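Local coordinates for SA2223 protein (Staphylococcus aureus, PDB 5KAT), which probably acts as a small-molecule effector-binding protein of the GyrI-like kind, and is seen here holding the lipophilic cation tetraphenylphosphonium, at residues G56-C61 and P132-Y137; Q111-V116 and T149-P154. All blocks are in the same frame, centred on the assembly; numbering follows the deposited sequence.

In the fold
Both contacts involve one antiparallel sheet closed into a barrel, and they meet along the seam between its neighbouring strands 133-137 and 148-155. Contact 1 lies almost at the centre of the chain and pairs two strands edge to edge, so backbone hydrogen bonds carry it, with leucines and a phenylalanine on one face and a mixed second face, where C61 and F133 adjoin a carboxylate, a tyrosine and a water. Contact 2, about 10 Å away between centres, lays helix 107-119 over the same sheet; it too is buried, but no hydrogen bond crosses it, only methionine, valine, isoleucine and lysine methylene packing. Tetraphenylphosphonium touches both, through F133 in contact 1 and M153 and P154 in contact 2.

Contact 1: residues G56-C61 and P132-Y137; sequences GILGLC and PFFELY. With P4P (tetraphenylphosphonium), chain B.
L58 lays its CD2 methyl over one face of the F134 ring, a CH-pi contact 3.8 Å from the ring centroid, while CD1 meets L136 CD1 at 3.6 Å. On the same face of the sheet L60 runs alongside F134, with L60 CG 3.7 Å from F134 CB. On the other face, F133 CG sits between its backbone N and carbonyl carbon (chi1 64°), a torsion that brings the ring against C61: C61 CB covers one ring face, 3.4 Å from F133 CZ. C5A of tetraphenylphosphonium stands over the rim of the opposite face, while a second phenyl of the ligand brings C6D to 3.7 Å from F133 CD2. C61 SG approaches the ring obliquely, a sulfur-aromatic contact. Between the side-chain layers run the bonds of adjacent antiparallel strands in the barrel of this effector-binding family: I57 with Y137 and G59 with E135 are hydrogen-bonded pairs with two bonds each, whereas in C61 with F133 the return bond from F133 N is weak. At the polar edge Y137 OH donates to the anti lone pair of E135 OE1 at 2.6 Å, and a water bridges E135 OE2 to G59 O. Y71 OH also bonds OE2, so both carboxylate oxygens are gripped and the group's rotation is probably fixed. Strand 69-76 continues the sheet beyond 57-61 and strand 148-155 beyond 133-137, where W152 stacks on F134; helix 107-119 packs against F133, E135 and Y137.

Contact 2: residues Q111-V116 and T149-P154; sequences QKMEEV and TEIWMP. With P4P (tetraphenylphosphonium), chain B.
I151 is the first residue of strand 149-154 to meet the helix, and both its branches touch it. Its CD1 presses on the K112 methylene CG at 3.6 Å and also lies near M113 CG, while its CG2 faces the M113 methyl CE at 3.8 Å. The lysine holds CG anti to its backbone N (chi1 176°), which sets that methylene against the strand; bends further along then carry NZ away toward E115 OE1, a long salt bridge of 3.6 Å within the helix. Strand alternation puts E150 and W152 on the other face of the sheet, where W152 NE1 donates to E150 OE1. M153 returns to the helix side. Its chain bends at chi2 (-73°), and the terminal methyl CE comes 3.7 Å from M113 SD; V116 and M153 reach toward each other, V116 CG1 coming 3.9 Å from M153 CG. The same M153 CE lies 3.5 Å from C5A of tetraphenylphosphonium, making this methionine a link between helix, strand and ligand. P154 follows with its CD 3.7 Å from ligand C4D. This is a helix packed on a sheet, with the strand's end lining the ligand site; that a natural effector binds here too is only an inference from the family. Strand 148-155 runs between strands 87-102 and 133-137, and helix 107-119 spans all three: K112 touches A101, V116 touches F99, and M113 reaches across to F133.

Contact 1: residues G56-C61 and P132-Y137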
ATOM      1  N   GLY A  56       5.776   9.336  -2.359  1.00 34.03           N
ATOM      2  CA  GLY A  56       4.675   9.434  -1.420  1.00 33.14           C
ATOM      3  C   GLY A  56       4.904   8.552  -0.210  1.00 29.58           C
ATOM      4  O   GLY A  56       6.004   8.033  -0.007  1.00 29.93           O
ATOM      5  N   ILE A  57       3.859   8.386   0.593  1.00 26.29           N
ATOM      6  CA  ILE A  57       3.908   7.510   1.755  1.00 23.74           C
ATOM      7  C   ILE A  57       3.000   6.308   1.508  1.00 23.10           C
ATOM      8  O   ILE A  57       1.926   6.441   0.918  1.00 24.70           O
ATOM      9  CB  ILE A  57       3.496   8.254   3.046  1.00 24.91           C
ATOM     10  CG1 ILE A  57       3.531   7.306   4.242  1.00 27.54           C
ATOM     11  CG2 ILE A  57       2.119   8.858   2.913  1.00 26.61           C
ATOM     12  CD1 ILE A  57       3.974   7.979   5.519  1.00 31.89           C
ATOM     13  N   LEU A  58       3.453   5.134   1.936  1.00 20.36           N
ATOM     14  CA  LEU A  58       2.728   3.888   1.703  1.00 19.17           C
ATOM     15  C   LEU A  58       1.978   3.409   2.936  1.00 18.44           C
ATOM     16  O   LEU A  58       2.452   3.553   4.062  1.00 18.72           O
ATOM     17  CB  LEU A  58       3.685   2.777   1.266  1.00 18.92           C
ATOM     18  CG  LEU A  58       4.309   2.846  -0.130  1.00 23.24           C
ATOM     19  CD1 LEU A  58       5.432   3.859  -0.176  1.00 22.87           C
ATOM     20  CD2 LEU A  58       4.823   1.477  -0.527  1.00 26.17           C
ATOM     21  N   GLY A  59       0.805   2.834   2.698  1.00 18.00           N
ATOM     22  CA  GLY A  59       0.123   2.013   3.677  1.00 18.24           C
ATOM     23  C   GLY A  59      -0.006   0.615   3.099  1.00 19.91           C
ATOM     24  O   GLY A  59      -0.840   0.374   2.222  1.00 21.64           O
ATOM     25  N   LEU A  60       0.836  -0.299   3.570  1.00 18.69           N
ATOM     26  CA  LEU A  60       0.879  -1.659   3.043  1.00 20.03           C
ATOM     27  C   LEU A  60       0.091  -2.633   3.910  1.00 21.18           C
ATOM     28  O   LEU A  60       0.255  -2.655   5.128  1.00 19.60           O
ATOM     29  CB  LEU A  60       2.325  -2.152   2.941  1.00 20.02           C
ATOM     30  CG  LEU A  60       3.314  -1.332   2.109  1.00 21.75           C
ATOM     31  CD1 LEU A  60       4.214  -0.500   3.015  1.00 20.51           C
ATOM     32  CD2 LEU A  60       4.137  -2.239   1.198  1.00 23.72           C
ATOM     33  N   CYS A  61      -0.748  -3.444   3.271  1.00 22.28           N
ATOM     34  CA  CYS A  61      -1.380  -4.578   3.935  1.00 21.70           C
ATOM     35  C   CYS A  61      -0.511  -5.807   3.717  1.00 21.13           C
ATOM     36  O   CYS A  61      -0.332  -6.257   2.584  1.00 19.09           O
ATOM     37  CB  CYS A  61      -2.797  -4.818   3.406  1.00 25.37           C
ATOM     38  SG  CYS A  61      -3.953  -3.476   3.762  1.00 32.65           S
ATOM     39  N   PRO A 132       2.356  -8.284  -0.389  1.00 17.06           N
ATOM     40  CA  PRO A 132       1.675  -7.071   0.076  1.00 16.52           C
ATOM     41  C   PRO A 132       1.055  -6.266  -1.065  1.00 17.83           C
ATOM     42  O   PRO A 132       1.618  -6.222  -2.162  1.00 16.73           O
ATOM     43  CB  PRO A 132       2.795  -6.268   0.750  1.00 15.03           C
ATOM     44  CG  PRO A 132       3.913  -7.240   0.967  1.00 15.86           C
ATOM     45  CD  PRO A 132       3.804  -8.232  -0.134  1.00 17.64           C
ATOM     46  N   PHE A 133      -0.103  -5.663  -0.804  1.00 19.59           N
ATOM     47  CA  PHE A 133      -0.651  -4.623  -1.668  1.00 19.93           C
ATOM     48  C   PHE A 133      -0.643  -3.339  -0.859  1.00 19.15           C
ATOM     49  O   PHE A 133      -0.605  -3.388   0.374  1.00 20.16           O
ATOM     50  CB  PHE A 133      -2.064  -4.969  -2.170  1.00 18.96           C
ATOM     51  CG  PHE A 133      -3.115  -5.056  -1.086  1.00 21.08           C
ATOM     52  CD1 PHE A 133      -3.740  -3.915  -0.606  1.00 20.97           C
ATOM     53  CD2 PHE A 133      -3.509  -6.288  -0.584  1.00 22.99           C
ATOM     54  CE1 PHE A 133      -4.712  -3.998   0.377  1.00 22.10           C
ATOM     55  CE2 PHE A 133      -4.482  -6.375   0.397  1.00 23.11           C
ATOM     56  CZ  PHE A 133      -5.086  -5.230   0.873  1.00 22.76           C
ATOM     57  N   PHE A 134      -0.647  -2.189  -1.530  1.00 16.80           N
ATOM     58  CA  PHE A 134      -0.558  -0.936  -0.795  1.00 18.27           C
ATOM     59  C   PHE A 134      -1.269   0.238  -1.443  1.00 22.15           C
ATOM     60  O   PHE A 134      -1.540   0.254  -2.646  1.00 23.19           O
ATOM     61  CB  PHE A 134       0.914  -0.570  -0.554  1.00 16.03           C
ATOM     62  CG  PHE A 134       1.744  -0.426  -1.806  1.00 16.23           C
ATOM     63  CD1 PHE A 134       2.394  -1.519  -2.354  1.00 17.86           C
ATOM     64  CD2 PHE A 134       1.920   0.814  -2.398  1.00 16.30           C
ATOM     65  CE1 PHE A 134       3.174  -1.385  -3.489  1.00 19.48           C
ATOM     66  CE2 PHE A 134       2.699   0.956  -3.532  1.00 17.18           C
ATOM     67  CZ  PHE A 134       3.329  -0.145  -4.079  1.00 19.05           C
ATOM     68  N   GLU A 135      -1.604   1.197  -0.587  1.00 24.79           N
ATOM     69  CA  GLU A 135      -2.028   2.519  -0.998  1.00 24.23           C
ATOM     70  C   GLU A 135      -0.789   3.405  -1.031  1.00 21.26           C
ATOM     71  O   GLU A 135       0.060   3.313  -0.139  1.00 19.76           O
ATOM     72  CB  GLU A 135      -3.071   3.094  -0.031  1.00 23.35           C
ATOM     73  CG  GLU A 135      -4.209   2.148   0.337  1.00 23.92           C
ATOM     74  CD  GLU A 135      -4.554   2.209   1.817  1.00 29.37           C
ATOM     75  OE1 GLU A 135      -4.741   3.325   2.344  1.00 28.42           O
ATOM     76  OE2 GLU A 135      -4.623   1.139   2.460  1.00 34.67           O
ATOM     77  N   LEU A 136      -0.685   4.250  -2.056  1.00 20.34           N
ATOM     78  CA  LEU A 136       0.399   5.227  -2.156  1.00 18.75           C
ATOM     79  C   LEU A 136      -0.177   6.636  -2.138  1.00 19.78           C
ATOM     80  O   LEU A 136      -0.995   6.989  -2.990  1.00 20.25           O
ATOM     81  CB  LEU A 136       1.221   5.009  -3.428  1.00 19.28           C
ATOM     82  CG  LEU A 136       2.398   5.966  -3.637  1.00 21.48           C
ATOM     83  CD1 LEU A 136       3.475   5.752  -2.583  1.00 24.05           C
ATOM     84  CD2 LEU A 136       2.977   5.787  -5.026  1.00 20.97           C
ATOM     85  N   TYR A 137       0.260   7.430  -1.161  1.00 20.27           N
ATOM     86  CA  TYR A 137      -0.237   8.791  -0.964  1.00 21.84           C
ATOM     87  C   TYR A 137       0.814   9.828  -1.316  1.00 22.18           C
ATOM     88  O   TYR A 137       1.747  10.063  -0.547  1.00 21.51           O
ATOM     89  CB  TYR A 137      -0.685   8.996   0.483  1.00 22.34           C
ATOM     90  CG  TYR A 137      -1.865   8.149   0.869  1.00 24.34           C
ATOM     91  CD1 TYR A 137      -3.159   8.571   0.596  1.00 28.61           C
ATOM     92  CD2 TYR A 137      -1.690   6.927   1.502  1.00 23.12           C
ATOM     93  CE1 TYR A 137      -4.243   7.803   0.939  1.00 29.40           C
ATOM     94  CE2 TYR A 137      -2.769   6.149   1.850  1.00 23.96           C
ATOM     95  CZ  TYR A 137      -4.048   6.593   1.565  1.00 26.87           C
ATOM     96  OH  TYR A 137      -5.142   5.833   1.907  1.00 27.02           O
TER
HETATM   97  P   P4P B 201      -7.067  -9.877  -2.084  1.00 70.46           P
HETATM   98  C1A P4P B 201      -7.640  -8.230  -1.573  1.00 79.00           C
HETATM   99  C2A P4P B 201      -8.098  -8.004  -0.286  1.00 78.53           C
HETATM  100  C3A P4P B 201      -8.529  -6.737   0.079  1.00 81.57           C
HETATM  101  C4A P4P B 201      -8.503  -5.698  -0.839  1.00 84.90           C
HETATM  102  C5A P4P B 201      -8.044  -5.925  -2.125  1.00 85.64           C
HETATM  103  C6A P4P B 201      -7.612  -7.190  -2.492  1.00 82.81           C
HETATM  104  C1C P4P B 201      -8.341 -10.620  -3.155  1.00 71.03           C
HETATM  105  C6C P4P B 201      -9.587 -10.015  -3.265  1.00 72.62           C
HETATM  106  C5C P4P B 201     -10.566 -10.572  -4.075  1.00 75.43           C
HETATM  107  C4C P4P B 201     -10.304 -11.738  -4.776  1.00 76.97           C
HETATM  108  C3C P4P B 201      -9.062 -12.344  -4.666  1.00 74.96           C
HETATM  109  C2C P4P B 201      -8.082 -11.787  -3.857  1.00 72.48           C
HETATM  110  C1D P4P B 201      -5.503  -9.612  -2.974  1.00 63.11           C
HETATM  111  C6D P4P B 201      -4.316  -9.461  -2.276  1.00 65.45           C
HETATM  112  C5D P4P B 201      -3.122  -9.250  -2.950  1.00 68.08           C
HETATM  113  C4D P4P B 201      -3.116  -9.183  -4.333  1.00 68.38           C
HETATM  114  C3D P4P B 201      -4.303  -9.319  -5.030  1.00 66.15           C
HETATM  115  C2D P4P B 201      -5.494  -9.536  -4.354  1.00 63.38           C
HETATM  116  C6B P4P B 201      -7.488 -12.164  -0.546  1.00 69.47           C
HETATM  117  C5B P4P B 201      -7.287 -13.000   0.543  1.00 70.67           C
HETATM  118  C4B P4P B 201      -6.394 -12.639   1.538  1.00 71.82           C
HETATM  119  C3B P4P B 201      -5.703 -11.442   1.443  1.00 71.99           C
HETATM  120  C2B P4P B 201      -5.905 -10.607   0.354  1.00 70.07           C
HETATM  121  C1B P4P B 201      -6.797 -10.964  -0.646  1.00 69.09           C
HETATM  122  O   HOH W   1      -3.330  -1.111   2.008  1.00 25.61           O

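Contact 2: residues Q111-V116 and T149-P154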
ATOM      1  N   GLN A 111     -14.017   3.391  -1.095  1.00 30.84           N
ATOM      2  CA  GLN A 111     -14.949   3.047  -2.160  1.00 34.70           C
ATOM      3  C   GLN A 111     -14.223   2.389  -3.333  1.00 29.57           C
ATOM      4  O   GLN A 111     -14.717   1.417  -3.907  1.00 30.39           O
ATOM      5  CB  GLN A 111     -15.706   4.289  -2.626  1.00 45.15           C
ATOM      6  CG  GLN A 111     -16.712   4.797  -1.603  1.00 58.45           C
ATOM      7  CD  GLN A 111     -17.329   6.126  -1.993  1.00 71.68           C
ATOM      8  OE1 GLN A 111     -17.024   6.681  -3.050  1.00 73.52           O
ATOM      9  NE2 GLN A 111     -18.200   6.648  -1.135  1.00 79.17           N
ATOM     10  N   LYS A 112     -13.051   2.911  -3.684  1.00 26.16           N
ATOM     11  CA  LYS A 112     -12.282   2.350  -4.792  1.00 28.72           C
ATOM     12  C   LYS A 112     -11.774   0.954  -4.441  1.00 26.73           C
ATOM     13  O   LYS A 112     -11.757   0.062  -5.289  1.00 24.66           O
ATOM     14  CB  LYS A 112     -11.115   3.271  -5.158  1.00 35.65           C
ATOM     15  CG  LYS A 112     -10.197   2.731  -6.253  1.00 41.37           C
ATOM     16  CD  LYS A 112     -10.941   2.386  -7.542  1.00 47.64           C
ATOM     17  CE  LYS A 112     -11.601   3.603  -8.166  1.00 53.03           C
ATOM     18  NZ  LYS A 112     -11.807   3.422  -9.633  1.00 56.22           N
ATOM     19  N   MET A 113     -11.361   0.768  -3.190  1.00 28.99           N
ATOM     20  CA  MET A 113     -10.918  -0.544  -2.716  1.00 32.18           C
ATOM     21  C   MET A 113     -12.004  -1.600  -2.904  1.00 32.82           C
ATOM     22  O   MET A 113     -11.720  -2.725  -3.317  1.00 32.27           O
ATOM     23  CB  MET A 113     -10.519  -0.477  -1.243  1.00 36.22           C
ATOM     24  CG  MET A 113      -9.050  -0.172  -1.010  1.00 39.30           C
ATOM     25  SD  MET A 113      -7.950  -1.514  -1.519  1.00 43.14           S
ATOM     26  CE  MET A 113      -6.418  -0.993  -0.755  1.00 67.63           C
ATOM     27  N   GLU A 114     -13.246  -1.233  -2.594  1.00 33.65           N
ATOM     28  CA  GLU A 114     -14.377  -2.141  -2.757  1.00 38.82           C
ATOM     29  C   GLU A 114     -14.543  -2.528  -4.224  1.00 32.73           C
ATOM     30  O   GLU A 114     -14.809  -3.686  -4.548  1.00 31.23           O
ATOM     31  CB  GLU A 114     -15.663  -1.496  -2.232  1.00 53.53           C
ATOM     32  CG  GLU A 114     -15.701  -1.321  -0.720  1.00 65.51           C
ATOM     33  CD  GLU A 114     -16.869  -0.467  -0.253  1.00 74.04           C
ATOM     34  OE1 GLU A 114     -17.737  -0.128  -1.087  1.00 74.15           O
ATOM     35  OE2 GLU A 114     -16.917  -0.130   0.949  1.00 78.23           O
ATOM     36  N   GLU A 115     -14.377  -1.549  -5.106  1.00 30.51           N
ATOM     37  CA  GLU A 115     -14.505  -1.778  -6.538  1.00 32.10           C
ATOM     38  C   GLU A 115     -13.354  -2.643  -7.050  1.00 26.62           C
ATOM     39  O   GLU A 115     -13.571  -3.583  -7.817  1.00 23.59           O
ATOM     40  CB  GLU A 115     -14.553  -0.444  -7.282  1.00 41.13           C
ATOM     41  CG  GLU A 115     -15.762   0.409  -6.925  1.00 52.68           C
ATOM     42  CD  GLU A 115     -15.761   1.752  -7.625  1.00 61.41           C
ATOM     43  OE1 GLU A 115     -14.845   2.000  -8.440  1.00 60.65           O
ATOM     44  OE2 GLU A 115     -16.676   2.560  -7.361  1.00 68.07           O
ATOM     45  N   VAL A 116     -12.136  -2.324  -6.619  1.00 26.41           N
ATOM     46  CA  VAL A 116     -10.964  -3.120  -6.968  1.00 27.80           C
ATOM     47  C   VAL A 116     -11.160  -4.559  -6.510  1.00 28.29           C
ATOM     48  O   VAL A 116     -10.865  -5.501  -7.246  1.00 29.95           O
ATOM     49  CB  VAL A 116      -9.673  -2.542  -6.333  1.00 28.27           C
ATOM     50  CG1 VAL A 116      -8.506  -3.524  -6.447  1.00 30.53           C
ATOM     51  CG2 VAL A 116      -9.310  -1.233  -6.996  1.00 27.81           C
ATOM     52  N   THR A 149      -5.268   8.972  -4.883  1.00 20.93           N
ATOM     53  CA  THR A 149      -4.559   7.907  -4.186  1.00 22.18           C
ATOM     54  C   THR A 149      -4.350   6.751  -5.164  1.00 23.25           C
ATOM     55  O   THR A 149      -5.259   6.409  -5.918  1.00 25.99           O
ATOM     56  CB  THR A 149      -5.342   7.408  -2.955  1.00 22.61           C
ATOM     57  OG1 THR A 149      -5.636   8.511  -2.089  1.00 22.24           O
ATOM     58  CG2 THR A 149      -4.543   6.370  -2.188  1.00 24.30           C
ATOM     59  N   GLU A 150      -3.155   6.164  -5.169  1.00 22.32           N
ATOM     60  CA  GLU A 150      -2.900   4.983  -5.989  1.00 22.97           C
ATOM     61  C   GLU A 150      -3.018   3.725  -5.146  1.00 21.69           C
ATOM     62  O   GLU A 150      -2.617   3.709  -3.981  1.00 20.87           O
ATOM     63  CB  GLU A 150      -1.516   5.046  -6.643  1.00 23.97           C
ATOM     64  CG  GLU A 150      -1.411   6.041  -7.790  1.00 26.88           C
ATOM     65  CD  GLU A 150      -0.016   6.105  -8.380  1.00 29.29           C
ATOM     66  OE1 GLU A 150       0.861   5.346  -7.922  1.00 28.18           O
ATOM     67  OE2 GLU A 150       0.207   6.916  -9.300  1.00 33.29           O
ATOM     68  N   ILE A 151      -3.580   2.682  -5.748  1.00 22.36           N
ATOM     69  CA  ILE A 151      -3.726   1.382  -5.108  1.00 21.99           C
ATOM     70  C   ILE A 151      -2.989   0.338  -5.940  1.00 22.23           C
ATOM     71  O   ILE A 151      -3.363   0.065  -7.086  1.00 23.04           O
ATOM     72  CB  ILE A 151      -5.203   0.991  -4.956  1.00 23.04           C
ATOM     73  CG1 ILE A 151      -5.928   2.007  -4.071  1.00 24.48           C
ATOM     74  CG2 ILE A 151      -5.329  -0.406  -4.358  1.00 22.93           C
ATOM     75  CD1 ILE A 151      -7.438   1.874  -4.094  1.00 26.30           C
ATOM     76  N   TRP A 152      -1.941  -0.235  -5.351  1.00 18.65           N
ATOM     77  CA  TRP A 152      -1.060  -1.173  -6.043  1.00 17.54           C
ATOM     78  C   TRP A 152      -1.361  -2.614  -5.655  1.00 21.43           C
ATOM     79  O   TRP A 152      -1.135  -3.010  -4.512  1.00 23.25           O
ATOM     80  CB  TRP A 152       0.404  -0.853  -5.731  1.00 17.07           C
ATOM     81  CG  TRP A 152       0.890   0.428  -6.320  1.00 17.40           C
ATOM     82  CD1 TRP A 152       0.399   1.682  -6.088  1.00 18.93           C
ATOM     83  CD2 TRP A 152       1.982   0.587  -7.233  1.00 19.49           C
ATOM     84  NE1 TRP A 152       1.116   2.611  -6.808  1.00 20.18           N
ATOM     85  CE2 TRP A 152       2.092   1.962  -7.519  1.00 20.14           C
ATOM     86  CE3 TRP A 152       2.877  -0.304  -7.836  1.00 22.93           C
ATOM     87  CZ2 TRP A 152       3.060   2.468  -8.380  1.00 22.99           C
ATOM     88  CZ3 TRP A 152       3.837   0.202  -8.694  1.00 25.62           C
ATOM     89  CH2 TRP A 152       3.920   1.575  -8.958  1.00 25.77           C
ATOM     90  N   MET A 153      -1.866  -3.386  -6.614  1.00 20.40           N
ATOM     91  CA  MET A 153      -2.172  -4.803  -6.415  1.00 20.74           C
ATOM     92  C   MET A 153      -1.188  -5.672  -7.200  1.00 20.48           C
ATOM     93  O   MET A 153      -1.119  -5.573  -8.423  1.00 19.35           O
ATOM     94  CB  MET A 153      -3.605  -5.111  -6.858  1.00 23.93           C
ATOM     95  CG  MET A 153      -4.673  -4.383  -6.055  1.00 27.82           C
ATOM     96  SD  MET A 153      -4.874  -5.051  -4.388  1.00 33.25           S
ATOM     97  CE  MET A 153      -5.700  -3.700  -3.560  1.00 60.21           C
ATOM     98  N   PRO A 154      -0.427  -6.534  -6.504  1.00 18.97           N
ATOM     99  CA  PRO A 154       0.579  -7.332  -7.215  1.00 21.55           C
ATOM    100  C   PRO A 154      -0.030  -8.438  -8.073  1.00 24.51           C
ATOM    101  O   PRO A 154      -1.054  -9.010  -7.701  1.00 24.02           O
ATOM    102  CB  PRO A 154       1.422  -7.923  -6.082  1.00 19.11           C
ATOM    103  CG  PRO A 154       0.511  -7.976  -4.917  1.00 17.60           C
ATOM    104  CD  PRO A 154      -0.416  -6.799  -5.054  1.00 16.96           C
TER
HETATM  105  P   P4P B 201      -7.067  -9.877  -2.084  1.00 70.46           P
HETATM  106  C1A P4P B 201      -7.640  -8.230  -1.573  1.00 79.00           C
HETATM  107  C2A P4P B 201      -8.098  -8.004  -0.286  1.00 78.53           C
HETATM  108  C3A P4P B 201      -8.529  -6.737   0.079  1.00 81.57           C
HETATM  109  C4A P4P B 201      -8.503  -5.698  -0.839  1.00 84.90           C
HETATM  110  C5A P4P B 201      -8.044  -5.925  -2.125  1.00 85.64           C
HETATM  111  C6A P4P B 201      -7.612  -7.190  -2.492  1.00 82.81           C
HETATM  112  C1C P4P B 201      -8.341 -10.620  -3.155  1.00 71.03           C
HETATM  113  C6C P4P B 201      -9.587 -10.015  -3.265  1.00 72.62           C
HETATM  114  C5C P4P B 201     -10.566 -10.572  -4.075  1.00 75.43           C
HETATM  115  C4C P4P B 201     -10.304 -11.738  -4.776  1.00 76.97           C
HETATM  116  C3C P4P B 201      -9.062 -12.344  -4.666  1.00 74.96           C
HETATM  117  C2C P4P B 201      -8.082 -11.787  -3.857  1.00 72.48           C
HETATM  118  C1D P4P B 201      -5.503  -9.612  -2.974  1.00 63.11           C
HETATM  119  C6D P4P B 201      -4.316  -9.461  -2.276  1.00 65.45           C
HETATM  120  C5D P4P B 201      -3.122  -9.250  -2.950  1.00 68.08           C
HETATM  121  C4D P4P B 201      -3.116  -9.183  -4.333  1.00 68.38           C
HETATM  122  C3D P4P B 201      -4.303  -9.319  -5.030  1.00 66.15           C
HETATM  123  C2D P4P B 201      -5.494  -9.536  -4.354  1.00 63.38           C
HETATM  124  C6B P4P B 201      -7.488 -12.164  -0.546  1.00 69.47           C
HETATM  125  C5B P4P B 201      -7.287 -13.000   0.543  1.00 70.67           C
HETATM  126  C4B P4P B 201      -6.394 -12.639   1.538  1.00 71.82           C
HETATM  127  C3B P4P B 201      -5.703 -11.442   1.443  1.00 71.99           C
HETATM  128  C2B P4P B 201      -5.905 -10.607   0.354  1.00 70.07           C
HETATM  129  C1B P4P B 201      -6.797 -10.964  -0.646  1.00 69.09           C